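Local structure of uncharacterized protein SP1917 (Streptococcus pneumoniae, 3C9P) at residues K27-L41 with R98-S112. The protein is of unknown function and belongs to the DUF2200 family, whose members are known chiefly as conserved bacterial proteins. Residues are numbered along the deposited sequence; the frame is centred on the assembly and turned at random. Where two conformers were deposited one is given.
With EDO (1,2-ethanediol), chain B.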
loop_
_atom_site.group_PDB
_atom_site.type_symbol
_atom_site.label_atom_id
_atom_site.label_comp_id
_atom_site.label_asym_id
_atom_site.label_seq_id
_atom_site.Cartn_x
_atom_site.Cartn_y
_atom_site.Cartn_z
ATOM N N LYS A 27 -14.780 -5.430 -5.147
ATOM C CA LYS A 27 -14.498 -5.804 -6.540
ATOM C C LYS A 27 -14.123 -7.269 -6.707
ATOM O O LYS A 27 -13.530 -7.651 -7.728
ATOM C CB LYS A 27 -13.416 -4.897 -7.136
ATOM C CG LYS A 27 -13.756 -3.407 -7.078
ATOM C CD LYS A 27 -15.103 -3.152 -7.752
ATOM C CE LYS A 27 -15.462 -1.671 -7.787
ATOM N NZ LYS A 27 -16.843 -1.517 -8.419
ATOM N N GLY A 28 -14.482 -8.081 -5.728
ATOM C CA GLY A 28 -14.314 -9.529 -5.831
ATOM C C GLY A 28 -12.943 -10.081 -5.468
ATOM O O GLY A 28 -12.716 -11.294 -5.575
ATOM N N GLY A 29 -12.032 -9.207 -5.032
ATOM C CA GLY A 29 -10.713 -9.641 -4.584
ATOM C C GLY A 29 -10.703 -10.148 -3.144
ATOM O O GLY A 29 -11.749 -10.222 -2.493
ATOM N N LYS A 30 -9.511 -10.463 -2.634
ATOM C CA LYS A 30 -9.369 -11.095 -1.315
ATOM C C LYS A 30 -8.508 -10.247 -0.380
ATOM O O LYS A 30 -7.502 -9.697 -0.798
ATOM C CB LYS A 30 -8.736 -12.487 -1.456
ATOM C CG LYS A 30 -9.674 -13.582 -1.972
ATOM C CD LYS A 30 -9.155 -14.971 -1.586
ATOM C CE LYS A 30 -10.088 -16.078 -2.095
ATOM N NZ LYS A 30 -10.037 -17.347 -1.284
ATOM N N ALA A 31 -8.889 -10.180 0.893
ATOM C CA ALA A 31 -8.107 -9.447 1.898
ATOM C C ALA A 31 -6.641 -9.883 1.928
ATOM O O ALA A 31 -5.726 -9.042 2.070
ATOM C CB ALA A 31 -8.739 -9.616 3.311
ATOM N N GLU A 32 -6.414 -11.195 1.819
ATOM C CA GLU A 32 -5.063 -11.742 1.837
ATOM C C GLU A 32 -4.164 -11.107 0.776
ATOM O O GLU A 32 -2.998 -10.883 1.030
ATOM C CB GLU A 32 -5.079 -13.281 1.696
ATOM C CG GLU A 32 -3.739 -13.955 2.021
ATOM C CD GLU A 32 -3.196 -13.743 3.464
ATOM O OE1 GLU A 32 -3.972 -13.573 4.431
ATOM O OE2 GLU A 32 -1.956 -13.784 3.629
ATOM N N SER A 33 -4.709 -10.777 -0.397
ATOM C CA SER A 33 -3.911 -10.172 -1.470
ATOM C C SER A 33 -3.355 -8.801 -1.075
ATOM O O SER A 33 -2.221 -8.429 -1.450
ATOM C CB SER A 33 -4.738 -10.024 -2.747
ATOM O OG SER A 33 -5.330 -11.249 -3.097
ATOM N N VAL A 34 -4.162 -8.046 -0.336
ATOM C CA VAL A 34 -3.769 -6.742 0.188
ATOM C C VAL A 34 -2.638 -6.890 1.181
ATOM O O VAL A 34 -1.634 -6.148 1.092
ATOM C CB VAL A 34 -4.949 -5.967 0.832
ATOM C CG1 VAL A 34 -4.476 -4.606 1.392
ATOM C CG2 VAL A 34 -6.041 -5.726 -0.201
ATOM N N HIS A 35 -2.780 -7.825 2.125
ATOM C CA HIS A 35 -1.707 -8.072 3.098
ATOM C C HIS A 35 -0.399 -8.409 2.366
ATOM O O HIS A 35 0.666 -7.945 2.763
ATOM C CB HIS A 35 -1.992 -9.258 4.039
ATOM C CG HIS A 35 -3.334 -9.227 4.707
ATOM N ND1 HIS A 35 -3.955 -8.062 5.113
ATOM C CD2 HIS A 35 -4.151 -10.236 5.073
ATOM C CE1 HIS A 35 -5.124 -8.359 5.657
ATOM N NE2 HIS A 35 -5.262 -9.672 5.652
ATOM N N GLN A 36 -0.494 -9.266 1.345
ATOM C CA GLN A 36 0.670 -9.736 0.581
ATOM C C GLN A 36 1.403 -8.576 -0.120
ATOM O O GLN A 36 2.619 -8.464 -0.028
ATOM C CB GLN A 36 0.258 -10.858 -0.400
ATOM C CG GLN A 36 -0.035 -12.221 0.324
ATOM C CD GLN A 36 -0.793 -13.259 -0.514
ATOM O OE1 GLN A 36 -1.300 -12.973 -1.610
ATOM N NE2 GLN A 36 -0.896 -14.480 0.023
ATOM N N VAL A 37 0.671 -7.710 -0.818
ATOM C CA VAL A 37 1.350 -6.574 -1.506
ATOM C C VAL A 37 1.861 -5.517 -0.502
ATOM O O VAL A 37 2.885 -4.885 -0.740
ATOM C CB VAL A 37 0.506 -5.890 -2.662
ATOM C CG1 VAL A 37 0.040 -6.947 -3.735
ATOM C CG2 VAL A 37 -0.693 -5.102 -2.097
ATOM N N THR A 38 1.169 -5.349 0.626
ATOM C CA THR A 38 1.615 -4.412 1.653
ATOM C C THR A 38 2.934 -4.927 2.260
ATOM O O THR A 38 3.890 -4.163 2.425
ATOM C CB THR A 38 0.551 -4.233 2.753
ATOM O OG1 THR A 38 -0.668 -3.768 2.151
ATOM C CG2 THR A 38 1.025 -3.225 3.817
ATOM N N SER A 39 2.953 -6.201 2.621
ATOM C CA SER A 39 4.162 -6.862 3.133
ATOM C C SER A 39 5.354 -6.747 2.151
ATOM O O SER A 39 6.468 -6.402 2.537
ATOM C CB SER A 39 3.854 -8.335 3.386
ATOM O OG SER A 39 5.026 -9.018 3.837
ATOM N N TRP A 40 5.097 -7.027 0.880
ATOM C CA TRP A 40 6.120 -6.909 -0.159
ATOM C C TRP A 40 6.718 -5.501 -0.215
ATOM O O TRP A 40 7.935 -5.328 -0.185
ATOM C CB TRP A 40 5.525 -7.301 -1.517
ATOM C CG TRP A 40 6.505 -7.153 -2.639
ATOM C CD1 TRP A 40 7.509 -8.002 -2.985
ATOM C CD2 TRP A 40 6.557 -6.076 -3.556
ATOM N NE1 TRP A 40 8.185 -7.520 -4.075
ATOM C CE2 TRP A 40 7.608 -6.338 -4.451
ATOM C CE3 TRP A 40 5.775 -4.927 -3.737
ATOM C CZ2 TRP A 40 7.933 -5.481 -5.487
ATOM C CZ3 TRP A 40 6.110 -4.058 -4.764
ATOM C CH2 TRP A 40 7.160 -4.358 -5.643
ATOM N N LEU A 41 5.852 -4.499 -0.245
ATOM C CA LEU A 41 6.282 -3.107 -0.354
ATOM C C LEU A 41 7.109 -2.628 0.826
ATOM O O LEU A 41 8.163 -1.993 0.647
ATOM C CB LEU A 41 5.061 -2.174 -0.510
ATOM C CG LEU A 41 5.375 -0.686 -0.454
ATOM C CD1 LEU A 41 6.228 -0.261 -1.691
ATOM C CD2 LEU A 41 4.084 0.123 -0.402
ATOM N N ARG A 98 2.256 4.596 -3.575
ATOM C CA ARG A 98 2.697 3.334 -4.209
ATOM C C ARG A 98 1.847 2.162 -3.714
ATOM O O ARG A 98 1.432 1.313 -4.523
ATOM C CB ARG A 98 4.185 3.062 -3.968
ATOM C CG ARG A 98 5.107 3.971 -4.739
ATOM C CD ARG A 98 6.551 3.778 -4.311
ATOM N NE ARG A 98 7.431 4.591 -5.154
ATOM C CZ ARG A 98 8.537 5.207 -4.759
ATOM N NH1 ARG A 98 8.946 5.153 -3.497
ATOM N NH2 ARG A 98 9.242 5.892 -5.646
ATOM N N LEU A 99 1.544 2.122 -2.416
ATOM C CA LEU A 99 0.572 1.092 -1.948
ATOM C C LEU A 99 -0.811 1.223 -2.612
ATOM O O LEU A 99 -1.429 0.217 -3.021
ATOM C CB LEU A 99 0.448 1.036 -0.415
ATOM C CG LEU A 99 -0.497 -0.081 0.084
ATOM C CD1 LEU A 99 -0.009 -1.464 -0.338
ATOM C CD2 LEU A 99 -0.697 -0.003 1.603
ATOM N N ASP A 100 -1.291 2.456 -2.746
ATOM C CA ASP A 100 -2.587 2.673 -3.407
ATOM C C ASP A 100 -2.591 2.109 -4.818
ATOM O O ASP A 100 -3.620 1.569 -5.259
ATOM C CB ASP A 100 -2.981 4.139 -3.463
ATOM C CG ASP A 100 -3.369 4.712 -2.089
ATOM O OD1 ASP A 100 -4.012 4.031 -1.260
ATOM O OD2 ASP A 100 -3.043 5.882 -1.850
ATOM N N LYS A 101 -1.473 2.271 -5.540
ATOM C CA LYS A 101 -1.333 1.734 -6.897
ATOM C C LYS A 101 -1.393 0.202 -6.885
ATOM O O LYS A 101 -2.083 -0.396 -7.720
ATOM C CB LYS A 101 -0.020 2.231 -7.551
ATOM C CG LYS A 101 0.159 1.869 -9.023
ATOM C CD LYS A 101 -0.910 2.515 -9.886
ATOM C CE LYS A 101 -0.404 2.766 -11.292
ATOM N NZ LYS A 101 -1.544 3.322 -12.093
ATOM N N LEU A 102 -0.693 -0.432 -5.937
ATOM C CA LEU A 102 -0.704 -1.901 -5.852
ATOM C C LEU A 102 -2.116 -2.430 -5.569
ATOM O O LEU A 102 -2.537 -3.435 -6.138
ATOM C CB LEU A 102 0.284 -2.422 -4.785
ATOM C CG LEU A 102 1.759 -2.005 -4.945
ATOM C CD1 LEU A 102 2.639 -2.473 -3.741
ATOM C CD2 LEU A 102 2.317 -2.566 -6.259
ATOM N N VAL A 103 -2.837 -1.720 -4.703
ATOM C CA VAL A 103 -4.185 -2.077 -4.318
ATOM C C VAL A 103 -5.127 -1.809 -5.487
ATOM O O VAL A 103 -6.083 -2.555 -5.697
ATOM C CB VAL A 103 -4.645 -1.303 -3.056
ATOM C CG1 VAL A 103 -6.101 -1.549 -2.781
ATOM C CG2 VAL A 103 -3.844 -1.801 -1.841
ATOM N N ASP A 104 -4.849 -0.760 -6.255
ATOM C CA ASP A 104 -5.653 -0.530 -7.475
ATOM C C ASP A 104 -5.564 -1.711 -8.440
ATOM O O ASP A 104 -6.595 -2.146 -8.969
ATOM C CB ASP A 104 -5.275 0.764 -8.158
ATOM C CG ASP A 104 -6.375 1.258 -9.108
ATOM O OD1 ASP A 104 -7.576 1.237 -8.737
ATOM O OD2 ASP A 104 -6.009 1.662 -10.221
ATOM N N TRP A 105 -4.365 -2.266 -8.638
ATOM C CA TRP A 105 -4.240 -3.497 -9.433
ATOM C C TRP A 105 -5.119 -4.626 -8.889
ATOM O O TRP A 105 -5.759 -5.311 -9.659
ATOM C CB TRP A 105 -2.791 -3.989 -9.557
ATOM C CG TRP A 105 -1.923 -3.147 -10.442
ATOM C CD1 TRP A 105 -0.820 -2.414 -10.051
ATOM C CD2 TRP A 105 -2.054 -2.954 -11.858
ATOM N NE1 TRP A 105 -0.270 -1.778 -11.141
ATOM C CE2 TRP A 105 -1.007 -2.082 -12.260
ATOM C CE3 TRP A 105 -2.961 -3.421 -12.827
ATOM C CZ2 TRP A 105 -0.834 -1.672 -13.589
ATOM C CZ3 TRP A 105 -2.797 -3.000 -14.172
ATOM C CH2 TRP A 105 -1.732 -2.130 -14.535
ATOM N N LEU A 106 -5.126 -4.825 -7.570
ATOM C CA LEU A 106 -5.991 -5.844 -6.957
ATOM C C LEU A 106 -7.492 -5.593 -7.206
ATOM O O LEU A 106 -8.240 -6.549 -7.500
ATOM C CB LEU A 106 -5.695 -5.999 -5.455
ATOM C CG LEU A 106 -4.239 -6.290 -5.066
ATOM C CD1 LEU A 106 -4.077 -6.341 -3.547
ATOM C CD2 LEU A 106 -3.768 -7.582 -5.692
ATOM N N ALA A 107 -7.931 -4.332 -7.079
ATOM C CA ALA A 107 -9.336 -3.953 -7.311
ATOM C C ALA A 107 -9.697 -4.168 -8.763
ATOM O O ALA A 107 -10.860 -4.424 -9.111
ATOM C CB ALA A 107 -9.585 -2.513 -6.920
ATOM N N LYS A 108 -8.675 -4.092 -9.609
ATOM C CA LYS A 108 -8.824 -4.346 -11.015
ATOM C C LYS A 108 -8.629 -5.818 -11.417
ATOM O O LYS A 108 -8.593 -6.134 -12.604
ATOM C CB LYS A 108 -7.907 -3.412 -11.797
ATOM C CG LYS A 108 -8.679 -2.258 -12.299
ATOM C CD LYS A 108 -7.998 -0.950 -12.166
ATOM C CE LYS A 108 -8.886 -0.101 -11.311
ATOM N NZ LYS A 108 -8.989 1.256 -11.851
ATOM N N GLY A 109 -8.508 -6.714 -10.437
ATOM C CA GLY A 109 -8.609 -8.150 -10.731
ATOM C C GLY A 109 -7.288 -8.909 -10.818
ATOM O O GLY A 109 -7.266 -10.110 -11.105
ATOM N N LYS A 110 -6.177 -8.241 -10.561
ATOM C CA LYS A 110 -4.897 -8.968 -10.485
ATOM C C LYS A 110 -4.758 -9.746 -9.176
ATOM O O LYS A 110 -5.249 -9.337 -8.114
ATOM C CB LYS A 110 -3.699 -8.016 -10.632
ATOM C CG LYS A 110 -3.720 -7.164 -11.882
ATOM C CD LYS A 110 -3.581 -8.008 -13.129
ATOM C CE LYS A 110 -3.291 -7.130 -14.337
ATOM N NZ LYS A 110 -3.605 -7.867 -15.603
ATOM N N THR A 111 -4.067 -10.876 -9.233
ATOM C CA THR A 111 -3.738 -11.538 -7.982
ATOM C C THR A 111 -2.502 -10.837 -7.409
ATOM O O THR A 111 -1.833 -10.043 -8.099
ATOM C CB THR A 111 -3.410 -13.014 -8.198
ATOM O OG1 THR A 111 -2.241 -13.088 -9.009
ATOM C CG2 THR A 111 -4.580 -13.757 -8.905
ATOM N N SER A 112 -2.175 -11.126 -6.157
ATOM C CA SER A 112 -0.972 -10.538 -5.591
ATOM C C SER A 112 0.264 -11.055 -6.307
ATOM O O SER A 112 1.220 -10.301 -6.506
ATOM C CB SER A 112 -0.896 -10.756 -4.074
ATOM O OG SER A 112 -0.870 -12.127 -3.764
HETATM C C1 EDO B . -4.673 6.629 0.843
HETATM O O1 EDO B . -5.870 6.650 0.066
HETATM C C2 EDO B . -4.830 5.574 1.922
HETATM O O2 EDO B . -5.874 4.679 1.539
HETATM O O HOH W 1 -11.710 -6.787 -10.134
HETATM O O HOH W 2 -3.955 -13.060 -4.841
#
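A buried antiparallel helix pair of this small, mainly helical DUF2200 protein inserts Val37 of helix 31-41 as a knob among Leu99, Leu102, Leu106 and Ser112. The two axes, helix 31-41 and helix 98-107, approach to 9.9 Å with 149° between their N-to-C directions. CG1 of Val37 lies against CB of Ser112, whereas CG2 faces Leu99 CD1 and meets Leu106 CD1 tip to tip; the Val37 and Leu102 side chains pass each other in opposite directions, Val37 CG2 3.9 Å from Leu102 CB. Leu106 CD1 also covers the first turn of helix 31-41, resting 3.5 Å from Ser33 O and touching CG2 of Val34. With CG anti to its carbonyl carbon (chi1 -57°), Leu102 sends CD1 to the edge of the Trp40 ring, near the ring plane and 4.0 Å from CZ3; the two side chains meet at about a right angle, and CB of Leu41 borders the same methyl. Toward the C-terminal end of segment 27-41, Leu41 CD2 packs on Leu99 CB, while CD1 of Leu99 lies 3.5 Å from Thr38 OG1. That hydroxyl donates to Val34 O from 40° out of the carbonyl plane, and the same oxygen also accepts from Thr38 N. Helix 13-26 adds Tyr17 against Val34 and Thr38, and helix 112-119 adds Val115 and Tyr119 against Leu102. Ser112 OG is placed 2.4 Å from Gln36 OE1, a doubtful hydrogen bond, being too short and involving a side chain modelled in two conformers. A second doubtful link is the water that accepts from Ser112 N and, in one conformer, meets Ser33 OG. Schellman motifs with Gly28 and Gly109 as C-prime residues end the preceding helix and helix 91-107; between these turns a water donates to both Lys27 O and Ala107 O.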